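Local structure of spike protein P1 (Pseudoalteromonas phage pm2, 2VVE) at residues V127-K132 against V195-G200; G162-D167 against V201-P206. The protein serves as the receptor-binding spike of phage PM2, sitting at the fivefold vertices of the virion with its C-terminal part responsible for receptor binding. All coordinates share one frame; numbering follows the deposited sequence.

Contact 1 (V127-K132 against V195-G200); sequences VPFSLK and VTLSAG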
ATOM      1  N   VAL A 127      -5.976   5.224 -30.635  1.00 28.52           N
ATOM      2  CA  VAL A 127      -5.481   4.387 -31.735  1.00 32.65           C
ATOM      3  C   VAL A 127      -6.557   3.358 -32.115  1.00 26.88           C
ATOM      4  O   VAL A 127      -6.979   2.570 -31.267  1.00 27.65           O
ATOM      5  CB  VAL A 127      -4.160   3.658 -31.363  1.00 32.35           C
ATOM      6  CG1 VAL A 127      -3.730   2.714 -32.484  1.00 30.79           C
ATOM      7  CG2 VAL A 127      -3.039   4.654 -31.045  1.00 41.27           C
ATOM      8  N   PRO A 128      -7.015   3.368 -33.385  1.00 28.42           N
ATOM      9  CA  PRO A 128      -8.065   2.419 -33.784  1.00 28.53           C
ATOM     10  C   PRO A 128      -7.603   0.965 -33.708  1.00 23.11           C
ATOM     11  O   PRO A 128      -6.444   0.653 -34.029  1.00 24.54           O
ATOM     12  CB  PRO A 128      -8.373   2.804 -35.237  1.00 28.99           C
ATOM     13  CG  PRO A 128      -7.794   4.206 -35.412  1.00 25.18           C
ATOM     14  CD  PRO A 128      -6.611   4.253 -34.496  1.00 35.26           C
ATOM     15  N   PHE A 129      -8.510   0.085 -33.295  1.00 23.55           N
ATOM     16  CA  PHE A 129      -8.206  -1.336 -33.183  1.00 23.67           C
ATOM     17  C   PHE A 129      -9.411  -2.190 -33.548  1.00 18.50           C
ATOM     18  O   PHE A 129     -10.554  -1.736 -33.461  1.00 22.86           O
ATOM     19  CB  PHE A 129      -7.712  -1.677 -31.773  1.00 22.16           C
ATOM     20  CG  PHE A 129      -8.752  -1.498 -30.699  1.00 21.56           C
ATOM     21  CD1 PHE A 129      -9.587  -2.554 -30.341  1.00 21.67           C
ATOM     22  CD2 PHE A 129      -8.890  -0.273 -30.040  1.00 28.90           C
ATOM     23  CE1 PHE A 129     -10.555  -2.399 -29.344  1.00 20.10           C
ATOM     24  CE2 PHE A 129      -9.854  -0.101 -29.044  1.00 30.02           C
ATOM     25  CZ  PHE A 129     -10.689  -1.167 -28.694  1.00 35.73           C
ATOM     26  N   SER A 130      -9.136  -3.418 -33.977  1.00 15.50           N
ATOM     27  CA  SER A 130     -10.189  -4.370 -34.353  1.00 17.11           C
ATOM     28  C   SER A 130     -10.777  -5.076 -33.138  1.00 20.83           C
ATOM     29  O   SER A 130     -10.049  -5.682 -32.351  1.00 19.71           O
ATOM     30  CB  SER A 130      -9.640  -5.411 -35.332  1.00 20.14           C
ATOM     31  OG  SER A 130     -10.609  -6.417 -35.604  1.00 26.24           O
ATOM     32  N   LEU A 131     -12.101  -4.996 -33.002  1.00 14.93           N
ATOM     33  CA  LEU A 131     -12.833  -5.777 -32.012  1.00 15.33           C
ATOM     34  C   LEU A 131     -13.813  -6.686 -32.735  1.00 19.43           C
ATOM     35  O   LEU A 131     -14.639  -6.226 -33.532  1.00 20.75           O
ATOM     36  CB  LEU A 131     -13.567  -4.861 -31.024  1.00 21.86           C
ATOM     37  CG  LEU A 131     -14.280  -5.472 -29.809  1.00 17.19           C
ATOM     38  CD1 LEU A 131     -13.321  -6.247 -28.913  1.00 16.62           C
ATOM     39  CD2 LEU A 131     -14.972  -4.382 -29.000  1.00 16.96           C
ATOM     40  N   LYS A 132     -13.723  -7.977 -32.441  1.00 13.58           N
ATOM     41  CA  LYS A 132     -14.502  -8.977 -33.151  1.00 14.28           C
ATOM     42  C   LYS A 132     -15.332  -9.837 -32.218  1.00 19.18           C
ATOM     43  O   LYS A 132     -15.046  -9.937 -31.026  1.00 17.14           O
ATOM     44  CB  LYS A 132     -13.579  -9.884 -33.959  1.00 17.20           C
ATOM     45  CG  LYS A 132     -12.874  -9.216 -35.130  1.00 22.03           C
ATOM     46  CD  LYS A 132     -11.928 -10.215 -35.779  1.00 25.34           C
ATOM     47  CE  LYS A 132     -11.088  -9.584 -36.885  1.00 21.14           C
ATOM     48  NZ  LYS A 132     -10.040 -10.539 -37.391  1.00 32.45           N
ATOM     49  N   VAL A 195     -12.702   0.204 -33.499  1.00 16.20           N
ATOM     50  CA  VAL A 195     -13.090   1.079 -32.408  1.00 17.86           C
ATOM     51  C   VAL A 195     -11.904   1.951 -32.032  1.00 22.42           C
ATOM     52  O   VAL A 195     -10.757   1.489 -32.036  1.00 21.28           O
ATOM     53  CB  VAL A 195     -13.577   0.252 -31.184  1.00 16.51           C
ATOM     54  CG1 VAL A 195     -14.010   1.154 -30.064  1.00 29.96           C
ATOM     55  CG2 VAL A 195     -14.733  -0.639 -31.579  1.00 19.25           C
ATOM     56  N   THR A 196     -12.182   3.216 -31.726  1.00 22.72           N
ATOM     57  CA  THR A 196     -11.142   4.149 -31.328  1.00 25.23           C
ATOM     58  C   THR A 196     -11.487   4.720 -29.962  1.00 26.68           C
ATOM     59  O   THR A 196     -12.501   5.402 -29.812  1.00 26.55           O
ATOM     60  CB  THR A 196     -10.968   5.294 -32.365  1.00 28.36           C
ATOM     61  OG1 THR A 196     -10.624   4.739 -33.638  1.00 32.53           O
ATOM     62  CG2 THR A 196      -9.883   6.249 -31.931  1.00 25.01           C
ATOM     63  N   LEU A 197     -10.632   4.448 -28.980  1.00 22.69           N
ATOM     64  CA  LEU A 197     -10.926   4.799 -27.588  1.00 23.89           C
ATOM     65  C   LEU A 197      -9.823   5.588 -26.896  1.00 22.09           C
ATOM     66  O   LEU A 197      -8.644   5.364 -27.131  1.00 24.74           O
ATOM     67  CB  LEU A 197     -11.210   3.536 -26.772  1.00 19.44           C
ATOM     68  CG  LEU A 197     -12.347   2.609 -27.228  1.00 27.64           C
ATOM     69  CD1 LEU A 197     -12.369   1.332 -26.396  1.00 21.44           C
ATOM     70  CD2 LEU A 197     -13.719   3.299 -27.218  1.00 25.56           C
ATOM     71  N   SER A 198     -10.237   6.502 -26.020  1.00 26.11           N
ATOM     72  CA  SER A 198      -9.319   7.203 -25.131  1.00 26.58           C
ATOM     73  C   SER A 198      -8.730   6.237 -24.111  1.00 26.20           C
ATOM     74  O   SER A 198      -9.340   5.208 -23.792  1.00 29.67           O
ATOM     75  CB  SER A 198     -10.063   8.325 -24.408  1.00 34.21           C
ATOM     76  OG  SER A 198     -11.228   7.820 -23.793  1.00 30.90           O
ATOM     77  N   ALA A 199      -7.545   6.573 -23.605  1.00 26.76           N
ATOM     78  CA  ALA A 199      -6.888   5.774 -22.577  1.00 26.11           C
ATOM     79  C   ALA A 199      -7.813   5.624 -21.380  1.00 31.64           C
ATOM     80  O   ALA A 199      -8.586   6.535 -21.055  1.00 31.94           O
ATOM     81  CB  ALA A 199      -5.570   6.409 -22.155  1.00 30.25           C
ATOM     82  N   GLY A 200      -7.742   4.465 -20.739  1.00 22.94           N
ATOM     83  CA  GLY A 200      -8.598   4.179 -19.599  1.00 22.40           C
ATOM     84  C   GLY A 200      -9.546   3.027 -19.846  1.00 27.15           C
ATOM     85  O   GLY A 200      -9.510   2.382 -20.899  1.00 21.67           O
TER
HETATM   86  O   HOH W   1      -8.401   2.936 -28.983  1.00 22.78           O
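F129 and V195 form an antiparallel, hydrogen-bonded pair. F129 N donates to V195 O at 2.9 Å, with an N-H...O angle of 155°. The return bond, V195 N to F129 O, is also 2.9 Å and is straighter, at 165°. V195 O takes a further, weaker contact from P128 CA at 3.3 Å, of the CA-H...O kind.

Toward V127 and L197 the two segments share no direct hydrogen bond; a water bridges them. It donates to V127 O at 2.7 Å and accepts from L197 N at 2.7 Å, and it lies at the edge of the F129 ring.

The apolar contacts centre on that ring. F129 CG stands between its own backbone N and carbonyl carbon (chi1 66°), which brings the ring alongside V195. V195 CB sits over one face, towards the rim, 4.1 Å from F129 CZ. L197 reaches the ring edge with one methyl, CD1, which is 3.8 Å from F129 CZ and near the ring plane. L131 CB touches V195 CG2 more loosely. L131 and V195 both also pack on I159 of strand 151-160, in the other sheet, and F129 touches L241 of helix 239-242.

On the outer side P128 and T196 lie side by side, with T196 OG1 3.4 Å from P128 CB.

Strand 129-137 here meets the end of strand 189-195, an outermost strand of its sheet. The strand order 88-91, 229-236, 129-137, 189-195 is that of the BIDG sheet of a jelly roll, so the contact corresponds to the D-G pairing where G turns off towards H.

Contact 2 (G162-D167 against V201-P206); sequences GDETTD and VHRVFP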
ATOM      1  N   GLY A 162     -16.809   7.589 -22.537  1.00 28.28           N
ATOM      2  CA  GLY A 162     -15.941   7.855 -21.401  1.00 35.07           C
ATOM      3  C   GLY A 162     -15.636   6.536 -20.717  1.00 35.30           C
ATOM      4  O   GLY A 162     -15.787   5.460 -21.315  1.00 23.20           O
ATOM      5  N   ASP A 163     -15.230   6.610 -19.455  1.00 34.95           N
ATOM      6  CA  ASP A 163     -14.860   5.406 -18.715  1.00 34.23           C
ATOM      7  C   ASP A 163     -16.089   4.668 -18.167  1.00 34.30           C
ATOM      8  O   ASP A 163     -17.226   5.018 -18.496  1.00 32.36           O
ATOM      9  CB  ASP A 163     -13.843   5.730 -17.611  1.00 34.00           C
ATOM     10  CG  ASP A 163     -14.358   6.744 -16.605  1.00 44.78           C
ATOM     11  OD1 ASP A 163     -15.581   6.998 -16.549  1.00 38.27           O
ATOM     12  OD2 ASP A 163     -13.523   7.290 -15.855  1.00 41.01           O
ATOM     13  N   GLU A 164     -15.860   3.656 -17.330  1.00 34.59           N
ATOM     14  CA  GLU A 164     -16.944   2.818 -16.814  1.00 41.29           C
ATOM     15  C   GLU A 164     -17.893   3.553 -15.846  1.00 40.61           C
ATOM     16  O   GLU A 164     -18.953   3.024 -15.497  1.00 34.38           O
ATOM     17  CB  GLU A 164     -16.389   1.517 -16.199  1.00 44.67           C
ATOM     18  CG  GLU A 164     -15.761   1.653 -14.801  1.00 43.61           C
ATOM     19  CD  GLU A 164     -14.318   2.154 -14.816  1.00 43.72           C
ATOM     20  OE1 GLU A 164     -13.533   1.705 -13.952  1.00 48.58           O
ATOM     21  OE2 GLU A 164     -13.963   2.991 -15.676  1.00 31.35           O
ATOM     22  N   THR A 165     -17.514   4.767 -15.429  1.00 35.10           N
ATOM     23  CA  THR A 165     -18.339   5.581 -14.524  1.00 38.44           C
ATOM     24  C   THR A 165     -19.294   6.535 -15.262  1.00 38.81           C
ATOM     25  O   THR A 165     -20.191   7.119 -14.647  1.00 41.32           O
ATOM     26  CB  THR A 165     -17.487   6.388 -13.492  1.00 46.03           C
ATOM     27  OG1 THR A 165     -16.800   7.466 -14.143  1.00 47.36           O
ATOM     28  CG2 THR A 165     -16.479   5.484 -12.766  1.00 42.58           C
ATOM     29  N   THR A 166     -19.094   6.691 -16.572  1.00 31.53           N
ATOM     30  CA  THR A 166     -19.937   7.558 -17.409  1.00 30.73           C
ATOM     31  C   THR A 166     -21.119   6.753 -17.954  1.00 30.74           C
ATOM     32  O   THR A 166     -21.075   5.514 -17.950  1.00 29.52           O
ATOM     33  CB  THR A 166     -19.126   8.159 -18.587  1.00 29.19           C
ATOM     34  OG1 THR A 166     -18.658   7.100 -19.433  1.00 32.02           O
ATOM     35  CG2 THR A 166     -17.934   8.967 -18.075  1.00 38.52           C
ATOM     36  N   ASP A 167     -22.168   7.433 -18.426  1.00 23.27           N
ATOM     37  CA  ASP A 167     -23.396   6.712 -18.807  1.00 24.57           C
ATOM     38  C   ASP A 167     -23.654   6.496 -20.299  1.00 22.56           C
ATOM     39  O   ASP A 167     -24.298   5.514 -20.678  1.00 20.02           O
ATOM     40  CB  ASP A 167     -24.644   7.320 -18.169  1.00 24.08           C
ATOM     41  CG  ASP A 167     -25.714   6.269 -17.897  1.00 25.44           C
ATOM     42  OD1 ASP A 167     -25.379   5.252 -17.256  1.00 19.83           O
ATOM     43  OD2 ASP A 167     -26.868   6.431 -18.344  1.00 24.54           O
ATOM     44  N   VAL A 201     -10.407   2.785 -18.868  1.00 25.35           N
ATOM     45  CA  VAL A 201     -11.314   1.657 -18.907  1.00 20.62           C
ATOM     46  C   VAL A 201     -12.579   2.052 -19.664  1.00 22.19           C
ATOM     47  O   VAL A 201     -13.140   3.125 -19.436  1.00 25.08           O
ATOM     48  CB  VAL A 201     -11.641   1.164 -17.474  1.00 20.92           C
ATOM     49  CG1 VAL A 201     -12.680   0.066 -17.487  1.00 20.12           C
ATOM     50  CG2 VAL A 201     -10.368   0.696 -16.771  1.00 26.03           C
ATOM     51  N   HIS A 202     -13.002   1.186 -20.581  1.00 15.82           N
ATOM     52  CA  HIS A 202     -14.263   1.345 -21.285  1.00 12.72           C
ATOM     53  C   HIS A 202     -15.058   0.056 -21.101  1.00 19.26           C
ATOM     54  O   HIS A 202     -14.511  -1.046 -21.174  1.00 20.50           O
ATOM     55  CB  HIS A 202     -14.056   1.616 -22.782  1.00 17.43           C
ATOM     56  CG  HIS A 202     -13.363   2.914 -23.066  1.00 18.27           C
ATOM     57  ND1 HIS A 202     -14.049   4.064 -23.384  1.00 22.04           N
ATOM     58  CD2 HIS A 202     -12.050   3.253 -23.037  1.00 16.22           C
ATOM     59  CE1 HIS A 202     -13.192   5.053 -23.563  1.00 20.90           C
ATOM     60  NE2 HIS A 202     -11.971   4.589 -23.353  1.00 17.57           N
ATOM     61  N   ARG A 203     -16.343   0.215 -20.841  1.00 14.31           N
ATOM     62  CA  ARG A 203     -17.234  -0.928 -20.610  1.00 10.99           C
ATOM     63  C   ARG A 203     -17.991  -1.252 -21.895  1.00 14.55           C
ATOM     64  O   ARG A 203     -18.486  -0.345 -22.584  1.00 14.11           O
ATOM     65  CB  ARG A 203     -18.207  -0.636 -19.470  1.00 11.78           C
ATOM     66  CG  ARG A 203     -19.103  -1.802 -19.064  1.00 13.56           C
ATOM     67  CD  ARG A 203     -19.502  -1.669 -17.597  1.00 10.34           C
ATOM     68  NE  ARG A 203     -18.337  -1.894 -16.722  1.00 16.16           N
ATOM     69  CZ  ARG A 203     -18.341  -1.757 -15.399  1.00 18.66           C
ATOM     70  NH1 ARG A 203     -19.445  -1.380 -14.776  1.00 17.40           N
ATOM     71  NH2 ARG A 203     -17.231  -1.999 -14.699  1.00 18.69           N
ATOM     72  N   VAL A 204     -18.066  -2.550 -22.197  1.00 12.18           N
ATOM     73  CA  VAL A 204     -18.645  -3.055 -23.452  1.00 10.16           C
ATOM     74  C   VAL A 204     -19.801  -4.020 -23.187  1.00 12.03           C
ATOM     75  O   VAL A 204     -19.629  -5.014 -22.478  1.00 12.27           O
ATOM     76  CB  VAL A 204     -17.572  -3.787 -24.322  1.00 13.74           C
ATOM     77  CG1 VAL A 204     -18.172  -4.220 -25.667  1.00 13.33           C
ATOM     78  CG2 VAL A 204     -16.330  -2.918 -24.521  1.00 11.72           C
ATOM     79  N   PHE A 205     -20.967  -3.723 -23.769  1.00 12.65           N
ATOM     80  CA  PHE A 205     -22.158  -4.585 -23.685  1.00 12.48           C
ATOM     81  C   PHE A 205     -22.443  -5.230 -25.059  1.00 10.59           C
ATOM     82  O   PHE A 205     -22.895  -4.547 -25.995  1.00 11.07           O
ATOM     83  CB  PHE A 205     -23.403  -3.789 -23.252  1.00 13.43           C
ATOM     84  CG  PHE A 205     -23.285  -3.103 -21.917  1.00 10.20           C
ATOM     85  CD1 PHE A 205     -23.854  -3.679 -20.781  1.00 12.08           C
ATOM     86  CD2 PHE A 205     -22.655  -1.863 -21.799  1.00 13.47           C
ATOM     87  CE1 PHE A 205     -23.771  -3.043 -19.541  1.00  9.62           C
ATOM     88  CE2 PHE A 205     -22.569  -1.220 -20.555  1.00 11.51           C
ATOM     89  CZ  PHE A 205     -23.119  -1.816 -19.430  1.00 18.69           C
ATOM     90  N   PRO A 206     -22.161  -6.533 -25.202  1.00 10.16           N
ATOM     91  CA  PRO A 206     -22.583  -7.234 -26.420  1.00 12.79           C
ATOM     92  C   PRO A 206     -24.098  -7.460 -26.404  1.00 12.14           C
ATOM     93  O   PRO A 206     -24.630  -8.103 -25.487  1.00 13.88           O
ATOM     94  CB  PRO A 206     -21.807  -8.565 -26.355  1.00 16.20           C
ATOM     95  CG  PRO A 206     -20.746  -8.366 -25.298  1.00 15.13           C
ATOM     96  CD  PRO A 206     -21.384  -7.419 -24.313  1.00 13.21           C
TER
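D163 and V201 meet closely: D163 CA comes within 2.9 Å of V201 O in a CA-H...O contact. Next to it, G162 O lies 3.0 Å from H202 ND1, but the angle is too poor for a hydrogen bond. Each atom is bonded to T160 instead, G162 O to its hydroxyl and H202 ND1 to its carbonyl.

The loop is also held from within. It makes a type I turn from D163 to T166, in which D163 O accepts from both T166 N and T166 OG1. D163 OD1 takes T165 OG1 at 2.7 Å and, in an Asx turn, T165 N at 3.2 Å, both from the same face of the carboxylate.

The outer side is looser. E164 CB lies over one face of the R203 guanidinium, 3.9 Å from R203 CZ. The E164 chain then bends at chi2 (-82°), and E164 OE2 ends 3.5 Å from V201 CB. Its carboxylate forms no salt bridge here, as E164 OE1 stays 5.3 Å from R203 NH2. R203 instead pairs with D117 and E109.

The charges of E164 and R203 therefore probably act on each other only at a distance. H202 bonds to carbonyls at both nitrogens, T160 O at ND1 and S198 O at NE2, which suggests a ring protonated on both and probably positive.

In the fold
Contacts 1 and 2 have centres 13 Å apart in the same jelly-roll-like domain. Along the chain the segments alternate: 127-132, 162-167, 195-200, 201-206. The last two are continuous, so the chain leaves contact 1 and enters contact 2 directly. There it passes from the sheet of strands 129-137 and 189-195 to the one holding strands 151-160 and 200-208. The contacts also touch, with L197 CB packed 3.7 Å from H202 NE2. The two contacts thus lie on either side of the point where the chain crosses between the sheets. The C-terminus of the spike is responsible for receptor binding, and this domain probably belongs to that part.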